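Local coordinates for protein trichothecene 3-O-acetyltransferase (Gibberella zeae, PDB 2RKV) that transfers an acetyl group from acetyl-coenzyme A to the C3 hydroxyl of trichothecene mycotoxins such as T-2 toxin, as a member of the BAHD acyltransferase superfamily, at residues Trp231-Phe236 with Glu422-Leu427; Ser274-Glu279 with Asp431-Arg436. All blocks are in the same frame, centred on the assembly; numbering follows the deposited sequence.

Contact 1 (Trp231-Phe236 with Glu422-Leu427)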
ATOM      1  N   TRP A 231      11.094  -3.947  10.920  1.00 14.96           N
ATOM      2  CA  TRP A 231       9.648  -3.769  10.757  1.00 14.04           C
ATOM      3  C   TRP A 231       8.939  -4.241  12.027  1.00 13.97           C
ATOM      4  O   TRP A 231       9.356  -5.218  12.653  1.00 13.69           O
ATOM      5  CB  TRP A 231       9.144  -4.631   9.592  1.00 13.31           C
ATOM      6  CG  TRP A 231       9.278  -4.025   8.229  1.00 12.78           C
ATOM      7  CD1 TRP A 231      10.164  -4.381   7.251  1.00 12.10           C
ATOM      8  CD2 TRP A 231       8.473  -2.973   7.684  1.00 11.99           C
ATOM      9  NE1 TRP A 231       9.973  -3.600   6.137  1.00 12.55           N
ATOM     10  CE2 TRP A 231       8.932  -2.734   6.370  1.00 11.24           C
ATOM     11  CE3 TRP A 231       7.397  -2.214   8.178  1.00 12.16           C
ATOM     12  CZ2 TRP A 231       8.367  -1.752   5.543  1.00 12.54           C
ATOM     13  CZ3 TRP A 231       6.834  -1.232   7.359  1.00 12.19           C
ATOM     14  CH2 TRP A 231       7.324  -1.013   6.053  1.00 12.72           C
ATOM     15  N   ALA A 232       7.842  -3.579  12.386  1.00 13.56           N
ATOM     16  CA  ALA A 232       6.977  -4.048  13.458  1.00 13.59           C
ATOM     17  C   ALA A 232       5.548  -3.563  13.265  1.00 13.31           C
ATOM     18  O   ALA A 232       5.324  -2.430  12.810  1.00 13.95           O
ATOM     19  CB  ALA A 232       7.494  -3.590  14.823  1.00 13.69           C
ATOM     20  N   PHE A 233       4.584  -4.396  13.632  1.00 12.94           N
ATOM     21  CA  PHE A 233       3.223  -3.978  13.736  1.00 12.63           C
ATOM     22  C   PHE A 233       2.996  -3.470  15.146  1.00 13.22           C
ATOM     23  O   PHE A 233       3.507  -4.006  16.090  1.00 13.22           O
ATOM     24  CB  PHE A 233       2.253  -5.141  13.590  1.00 12.80           C
ATOM     25  CG  PHE A 233       2.061  -5.673  12.167  1.00 12.28           C
ATOM     26  CD1 PHE A 233       1.693  -6.972  11.976  1.00 12.97           C
ATOM     27  CD2 PHE A 233       2.257  -4.893  11.058  1.00 12.14           C
ATOM     28  CE1 PHE A 233       1.523  -7.486  10.739  1.00 11.78           C
ATOM     29  CE2 PHE A 233       2.063  -5.407   9.829  1.00 12.55           C
ATOM     30  CZ  PHE A 233       1.711  -6.696   9.670  1.00 11.48           C
ATOM     31  N   PHE A 234       2.154  -2.451  15.202  1.00 12.91           N
ATOM     32  CA  PHE A 234       1.592  -1.911  16.438  1.00 13.19           C
ATOM     33  C   PHE A 234       0.081  -1.838  16.307  1.00 13.49           C
ATOM     34  O   PHE A 234      -0.389  -1.395  15.316  1.00 13.57           O
ATOM     35  CB  PHE A 234       2.125  -0.489  16.674  1.00 13.26           C
ATOM     36  CG  PHE A 234       3.605  -0.427  16.909  1.00 13.38           C
ATOM     37  CD1 PHE A 234       4.491  -0.265  15.887  1.00 13.70           C
ATOM     38  CD2 PHE A 234       4.101  -0.487  18.184  1.00 14.44           C
ATOM     39  CE1 PHE A 234       5.806  -0.205  16.132  1.00 14.10           C
ATOM     40  CE2 PHE A 234       5.437  -0.420  18.427  1.00 13.66           C
ATOM     41  CZ  PHE A 234       6.287  -0.316  17.426  1.00 13.39           C
ATOM     42  N   THR A 235      -0.678  -2.253  17.267  1.00 20.00           N
ATOM     43  CA  THR A 235      -2.130  -2.156  17.209  1.00 20.00           C
ATOM     44  C   THR A 235      -2.641  -1.007  18.075  1.00 20.00           C
ATOM     45  O   THR A 235      -2.033  -0.664  19.026  1.00 13.91           O
ATOM     46  CB  THR A 235      -2.778  -3.481  17.651  1.00 20.00           C
ATOM     47  OG1 THR A 235      -2.408  -3.768  19.005  1.00 20.00           O
ATOM     48  CG2 THR A 235      -2.192  -4.648  16.872  1.00 20.00           C
ATOM     49  N   PHE A 236      -3.725  -0.473  17.605  1.00 13.40           N
ATOM     50  CA  PHE A 236      -4.435   0.584  18.271  1.00 13.74           C
ATOM     51  C   PHE A 236      -5.885   0.154  18.405  1.00 13.89           C
ATOM     52  O   PHE A 236      -6.548  -0.064  17.457  1.00 14.29           O
ATOM     53  CB  PHE A 236      -4.334   1.910  17.475  1.00 13.36           C
ATOM     54  CG  PHE A 236      -2.931   2.441  17.341  1.00 13.38           C
ATOM     55  CD1 PHE A 236      -2.070   1.947  16.405  1.00 13.11           C
ATOM     56  CD2 PHE A 236      -2.484   3.421  18.151  1.00 13.26           C
ATOM     57  CE1 PHE A 236      -0.823   2.416  16.303  1.00 12.38           C
ATOM     58  CE2 PHE A 236      -1.219   3.873  18.045  1.00 12.80           C
ATOM     59  CZ  PHE A 236      -0.395   3.366  17.124  1.00 13.11           C
ATOM     60  N   GLU A 422     -10.380  -1.556  15.154  1.00 18.03           N
ATOM     61  CA  GLU A 422      -8.970  -1.718  15.496  1.00 16.89           C
ATOM     62  C   GLU A 422      -8.073  -1.398  14.302  1.00 15.89           C
ATOM     63  O   GLU A 422      -8.307  -1.880  13.178  1.00 15.57           O
ATOM     64  CB  GLU A 422      -8.694  -3.136  16.006  1.00 17.04           C
ATOM     65  CG  GLU A 422      -7.240  -3.412  16.356  1.00 17.34           C
ATOM     66  CD  GLU A 422      -7.010  -4.865  16.723  1.00 18.06           C
ATOM     67  OE1 GLU A 422      -6.449  -5.606  15.888  1.00 19.13           O
ATOM     68  OE2 GLU A 422      -7.400  -5.267  17.841  1.00 19.37           O
ATOM     69  N   PHE A 423      -7.065  -0.562  14.550  1.00 14.51           N
ATOM     70  CA  PHE A 423      -6.047  -0.249  13.552  1.00 13.26           C
ATOM     71  C   PHE A 423      -4.777  -1.047  13.801  1.00 13.21           C
ATOM     72  O   PHE A 423      -4.429  -1.359  14.948  1.00 13.04           O
ATOM     73  CB  PHE A 423      -5.687   1.237  13.566  1.00 12.97           C
ATOM     74  CG  PHE A 423      -6.514   2.088  12.631  1.00 11.89           C
ATOM     75  CD1 PHE A 423      -7.906   2.171  12.774  1.00 12.78           C
ATOM     76  CD2 PHE A 423      -5.898   2.850  11.638  1.00 11.96           C
ATOM     77  CE1 PHE A 423      -8.664   2.983  11.917  1.00 11.37           C
ATOM     78  CE2 PHE A 423      -6.653   3.663  10.778  1.00 10.94           C
ATOM     79  CZ  PHE A 423      -8.034   3.723  10.919  1.00 10.87           C
ATOM     80  N   CYS A 424      -4.074  -1.342  12.716  1.00 12.89           N
ATOM     81  CA  CYS A 424      -2.754  -1.953  12.798  1.00 12.43           C
ATOM     82  C   CYS A 424      -1.805  -1.156  11.920  1.00 12.39           C
ATOM     83  O   CYS A 424      -2.011  -1.051  10.705  1.00 12.25           O
ATOM     84  CB  CYS A 424      -2.797  -3.408  12.339  1.00 12.41           C
ATOM     85  SG  CYS A 424      -1.167  -4.212  12.361  1.00 13.62           S
ATOM     86  N   ALA A 425      -0.789  -0.564  12.539  1.00 11.80           N
ATOM     87  CA  ALA A 425       0.217   0.198  11.804  1.00 11.28           C
ATOM     88  C   ALA A 425       1.516  -0.590  11.670  1.00 11.57           C
ATOM     89  O   ALA A 425       2.047  -1.092  12.668  1.00 11.80           O
ATOM     90  CB  ALA A 425       0.474   1.562  12.484  1.00 11.71           C
ATOM     91  N   ALA A 426       2.016  -0.706  10.439  1.00 11.16           N
ATOM     92  CA  ALA A 426       3.350  -1.271  10.195  1.00 10.86           C
ATOM     93  C   ALA A 426       4.384  -0.152  10.090  1.00 11.26           C
ATOM     94  O   ALA A 426       4.271   0.724   9.236  1.00 10.22           O
ATOM     95  CB  ALA A 426       3.353  -2.118   8.927  1.00 10.80           C
ATOM     96  N   LEU A 427       5.372  -0.179  10.982  1.00 11.13           N
ATOM     97  CA  LEU A 427       6.426   0.846  11.004  1.00 12.17           C
ATOM     98  C   LEU A 427       7.784   0.236  10.717  1.00 12.19           C
ATOM     99  O   LEU A 427       8.115  -0.813  11.279  1.00 12.85           O
ATOM    100  CB  LEU A 427       6.476   1.531  12.377  1.00 11.91           C
ATOM    101  CG  LEU A 427       5.505   2.692  12.620  1.00 13.16           C
ATOM    102  CD1 LEU A 427       4.038   2.283  12.535  1.00 13.02           C
ATOM    103  CD2 LEU A 427       5.792   3.308  13.970  1.00 12.35           C
TER
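Cys424 turns its SG anti to the backbone N (chi1 178°), while the ring of Phe233 stands beside its own backbone N (chi1 -75°), and these two torsions bring the sulfur over one face of the ring. SG lies 3.9 Å from the centroid of the Phe233 ring, displaced toward its rim on the CG side, in a sulfur-aromatic contact that suits a small, polarisable thiol. At the edge of the same ring, CE2 of Phe233 meets CB of Ala426 at 3.6 Å; a methyl group is short enough to leave the ring close to the neighbouring strand. Ala426 also receives Trp231, whose CZ3 comes within 3.9 Å of its CB.

The strands run antiparallel. Ala232 with Leu427, Phe234 with Ala425 and Phe236 with Phe423 are hydrogen-bonded pairs, each joined by two backbone bonds; the straightest runs from Leu427 N to Ala232 O, at 2.9 Å and 174°. Phe233 with Ala426 and Thr235 with Cys424 are the intervening non-hydrogen-bonded pairs. On the sheet face opposite Phe233, the small CB of Ala425 makes room for Phe236, whose CE1 approaches it to 4.1 Å. Phe234 CE1 reaches Leu427 CD2, also at 4.1 Å, the two side chains crossing nearly at right angles.

The contact joins interior strands of a mixed sheet, near both the coenzyme A and T-2 toxin sites. Strand 411-414 continues the sheet beside 423-430, and the C-terminal strand 448-449 flanks 229-236. Helix 431-439 packs on Ala232, Phe234 and Leu427, whereas helix 261-277 lies against Phe236 and Phe423; on the other face, Met108 touches Trp231 and Phe233.

Contact 2 (Ser274-Glu279 with Asp431-Arg436)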
ATOM      1  N   SER A 274       9.008  11.941  15.729  1.00 15.68           N
ATOM      2  CA  SER A 274       9.790  13.168  15.871  1.00 16.14           C
ATOM      3  C   SER A 274      10.313  13.296  17.295  1.00 16.47           C
ATOM      4  O   SER A 274      11.490  13.600  17.494  1.00 16.52           O
ATOM      5  CB  SER A 274       8.982  14.396  15.447  1.00 16.15           C
ATOM      6  OG  SER A 274       8.647  14.309  14.069  1.00 16.09           O
ATOM      7  N   ARG A 275       9.446  13.025  18.269  1.00 16.64           N
ATOM      8  CA  ARG A 275       9.825  13.023  19.687  1.00 17.42           C
ATOM      9  C   ARG A 275      11.022  12.102  19.976  1.00 17.75           C
ATOM     10  O   ARG A 275      12.015  12.554  20.550  1.00 17.97           O
ATOM     11  CB  ARG A 275       8.633  12.650  20.574  1.00 17.04           C
ATOM     12  CG  ARG A 275       8.964  12.572  22.074  1.00 17.31           C
ATOM     13  CD  ARG A 275       7.711  12.409  22.941  1.00 17.59           C
ATOM     14  NE  ARG A 275       7.017  11.142  22.692  1.00 18.46           N
ATOM     15  CZ  ARG A 275       5.913  11.017  21.954  1.00 18.35           C
ATOM     16  NH1 ARG A 275       5.360   9.818  21.782  1.00 17.68           N
ATOM     17  NH2 ARG A 275       5.362  12.083  21.379  1.00 18.30           N
ATOM     18  N   VAL A 276      10.944  10.827  19.581  1.00 17.58           N
ATOM     19  CA  VAL A 276      12.065   9.907  19.857  1.00 18.02           C
ATOM     20  C   VAL A 276      13.328  10.290  19.081  1.00 18.12           C
ATOM     21  O   VAL A 276      14.446  10.074  19.561  1.00 18.35           O
ATOM     22  CB  VAL A 276      11.722   8.396  19.667  1.00 18.29           C
ATOM     23  CG1 VAL A 276      10.495   8.006  20.491  1.00 18.14           C
ATOM     24  CG2 VAL A 276      11.531   8.058  18.201  1.00 18.52           C
ATOM     25  N   ARG A 277      13.148  10.873  17.897  1.00 18.01           N
ATOM     26  CA  ARG A 277      14.277  11.291  17.072  1.00 17.94           C
ATOM     27  C   ARG A 277      15.060  12.456  17.689  1.00 18.25           C
ATOM     28  O   ARG A 277      16.234  12.641  17.374  1.00 18.29           O
ATOM     29  CB  ARG A 277      13.835  11.604  15.641  1.00 18.06           C
ATOM     30  CG  ARG A 277      13.591  10.329  14.842  1.00 17.59           C
ATOM     31  CD  ARG A 277      12.831  10.549  13.555  1.00 18.20           C
ATOM     32  NE  ARG A 277      12.792   9.296  12.799  1.00 16.95           N
ATOM     33  CZ  ARG A 277      12.168   9.123  11.638  1.00 17.10           C
ATOM     34  NH1 ARG A 277      11.487  10.117  11.074  1.00 15.61           N
ATOM     35  NH2 ARG A 277      12.223   7.935  11.046  1.00 15.90           N
ATOM     36  N   LEU A 278      14.405  13.221  18.563  1.00 18.80           N
ATOM     37  CA  LEU A 278      15.065  14.298  19.308  1.00 19.73           C
ATOM     38  C   LEU A 278      16.238  13.784  20.135  1.00 20.66           C
ATOM     39  O   LEU A 278      17.150  14.548  20.473  1.00 20.97           O
ATOM     40  CB  LEU A 278      14.073  15.006  20.233  1.00 19.40           C
ATOM     41  CG  LEU A 278      13.104  16.003  19.600  1.00 19.37           C
ATOM     42  CD1 LEU A 278      12.009  16.346  20.598  1.00 18.42           C
ATOM     43  CD2 LEU A 278      13.829  17.263  19.124  1.00 19.97           C
ATOM     44  N   GLU A 279      16.207  12.493  20.459  1.00 21.33           N
ATOM     45  CA  GLU A 279      17.285  11.854  21.216  1.00 22.41           C
ATOM     46  C   GLU A 279      18.556  11.632  20.393  1.00 22.61           C
ATOM     47  O   GLU A 279      19.614  11.344  20.957  1.00 22.80           O
ATOM     48  CB  GLU A 279      16.804  10.544  21.848  1.00 22.46           C
ATOM     49  CG  GLU A 279      15.642  10.706  22.824  1.00 24.66           C
ATOM     50  CD  GLU A 279      15.924  11.723  23.928  1.00 27.60           C
ATOM     51  OE1 GLU A 279      16.991  11.628  24.573  1.00 27.69           O
ATOM     52  OE2 GLU A 279      15.076  12.616  24.150  1.00 28.94           O
ATOM     53  N   ASP A 431      16.966   0.952  14.335  1.00 18.55           N
ATOM     54  CA  ASP A 431      16.883   0.296  15.640  1.00 19.70           C
ATOM     55  C   ASP A 431      16.762   1.266  16.813  1.00 19.45           C
ATOM     56  O   ASP A 431      15.951   1.056  17.717  1.00 19.26           O
ATOM     57  CB  ASP A 431      18.084  -0.628  15.853  1.00 20.42           C
ATOM     58  CG  ASP A 431      18.020  -1.889  15.004  1.00 22.98           C
ATOM     59  OD1 ASP A 431      16.977  -2.154  14.364  1.00 24.79           O
ATOM     60  OD2 ASP A 431      19.031  -2.626  14.982  1.00 25.92           O
ATOM     61  N   GLU A 432      17.556   2.331  16.806  1.00 19.52           N
ATOM     62  CA  GLU A 432      17.549   3.226  17.962  1.00 19.78           C
ATOM     63  C   GLU A 432      16.226   3.979  18.117  1.00 19.28           C
ATOM     64  O   GLU A 432      15.780   4.208  19.236  1.00 19.36           O
ATOM     65  CB  GLU A 432      18.769   4.153  17.999  1.00 20.16           C
ATOM     66  CG  GLU A 432      18.911   5.133  16.860  1.00 21.21           C
ATOM     67  CD  GLU A 432      20.240   5.867  16.919  0.50 20.33           C
ATOM     68  OE1 GLU A 432      21.077   5.636  16.028  0.50 21.50           O
ATOM     69  OE2 GLU A 432      20.453   6.656  17.866  0.50 20.35           O
ATOM     70  N   ASP A 433      15.600   4.321  16.986  1.00 18.70           N
ATOM     71  CA  ASP A 433      14.247   4.885  16.961  1.00 18.38           C
ATOM     72  C   ASP A 433      13.193   3.874  17.402  1.00 18.18           C
ATOM     73  O   ASP A 433      12.340   4.179  18.234  1.00 17.56           O
ATOM     74  CB  ASP A 433      13.906   5.384  15.554  1.00 18.44           C
ATOM     75  CG  ASP A 433      14.630   6.666  15.188  1.00 19.18           C
ATOM     76  OD1 ASP A 433      15.360   7.229  16.039  1.00 20.50           O
ATOM     77  OD2 ASP A 433      14.472   7.110  14.038  1.00 18.02           O
ATOM     78  N   MET A 434      13.245   2.671  16.833  1.00 18.31           N
ATOM     79  CA  MET A 434      12.295   1.626  17.201  1.00 18.76           C
ATOM     80  C   MET A 434      12.351   1.289  18.693  1.00 19.00           C
ATOM     81  O   MET A 434      11.309   1.174  19.342  1.00 18.95           O
ATOM     82  CB  MET A 434      12.504   0.368  16.351  1.00 18.74           C
ATOM     83  CG  MET A 434      11.433  -0.695  16.557  1.00 19.32           C
ATOM     84  SD  MET A 434       9.858  -0.260  15.769  1.00 20.51           S
ATOM     85  CE  MET A 434      10.230  -0.681  14.066  1.00 19.03           C
ATOM     86  N   ASP A 435      13.566   1.142  19.227  1.00 19.27           N
ATOM     87  CA  ASP A 435      13.744   0.792  20.640  1.00 19.90           C
ATOM     88  C   ASP A 435      13.199   1.879  21.559  1.00 19.23           C
ATOM     89  O   ASP A 435      12.501   1.581  22.531  1.00 19.60           O
ATOM     90  CB  ASP A 435      15.218   0.515  20.964  1.00 20.34           C
ATOM     91  CG  ASP A 435      15.749  -0.741  20.290  1.00 21.86           C
ATOM     92  OD1 ASP A 435      14.952  -1.658  19.986  1.00 24.33           O
ATOM     93  OD2 ASP A 435      16.975  -0.803  20.062  1.00 24.29           O
ATOM     94  N   ARG A 436      13.505   3.135  21.237  1.00 19.20           N
ATOM     95  CA  ARG A 436      13.025   4.274  22.024  1.00 18.73           C
ATOM     96  C   ARG A 436      11.507   4.414  21.929  1.00 18.08           C
ATOM     97  O   ARG A 436      10.839   4.724  22.920  1.00 18.15           O
ATOM     98  CB  ARG A 436      13.703   5.570  21.586  1.00 18.97           C
ATOM     99  CG  ARG A 436      15.168   5.652  22.000  1.00 20.41           C
ATOM    100  CD  ARG A 436      15.799   6.967  21.590  1.00 22.84           C
ATOM    101  NE  ARG A 436      17.134   7.103  22.176  1.00 24.79           N
ATOM    102  CZ  ARG A 436      18.266   7.239  21.488  1.00 26.13           C
ATOM    103  NH1 ARG A 436      18.261   7.294  20.162  1.00 26.14           N
ATOM    104  NH2 ARG A 436      19.419   7.344  22.140  1.00 27.18           N
TER
HETATM  105  O   HOH W   1      16.191   8.232  18.412  1.00 20.17           O
HETATM  106  O   HOH W   2      14.034   5.583  11.826  1.00 15.80           O
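Arg277 and Asp433 meet in a salt bridge on the buried side of this contact. Although Arg277 starts out away from helix 431-439, the extended chain (chi2 165°, chi3 173°) carries NE back to within 3.0 Å of Asp433 OD2. The bond is nearly straight, 171° at the hydrogen, and OD2 lies in the guanidinium plane, but the nitrogen approaches from above the carboxylate plane. A long arginine suits this place because it can serve several acceptors: NH1 and NH2 also bond to Ser374 O and Ser410 OG. A water spans Arg277 NH2 and Asp433 OD2. Arg280 makes a salt bridge to OD1, and the two arginines, Arg277 and Arg280, would probably favour the ionised aspartate.

Beside the charges, Val276 supplies a compact apolar surface. Its CB packs 3.9 Å from Arg436 CB, and CG2 rests against the backbone carbonyl of Asp433. A second water donates to Val276 O and Asp433 OD1 and accepts from Arg436 NH1, so it ties the Val276 carbonyl to both residues beside their direct packing.

The outer side is looser. There Glu279 lays its aliphatic CB over one face of the Arg436 guanidinium, 3.5 Å from NE, whereas its carboxylate leads away: Glu279 OE1 stays 5.1 Å from Arg436 NE, too far for a salt bridge. Arg436 NH1 instead pairs with Glu432 OE2 at 3.2 Å, one helical turn back in its own helix.

The contact joins the C-terminal part of helix 261-277 and the loop after it, with Glu279, to helix 431-439, which directly follows strand 423-430. Leu429 of that strand touches Arg277 and Met434, Met434 also rests on strand 229-236, and helix 319-324 packs against Ser274 and Leu278.

How the contacts relate
Contact 1 belongs to the sheet core, whereas contact 2 lies farther from the chain's centre, with a buried salt bridge at one side and a solvent-exposed edge at the other. Their chemistry follows: backbone pairing and aromatic packing unite the strands, while one salt bridge, waters and a small apolar patch join the segments of contact 2. They share no element, but strand 423-430 of contact 1 runs straight into helix 431-439 of contact 2. Their centres are about 17 Å apart, yet Met434 connects them: its SD lies 3.9 Å from Phe234 CZ, and its CE packs on Ala232 CB and the backbone O of Leu427.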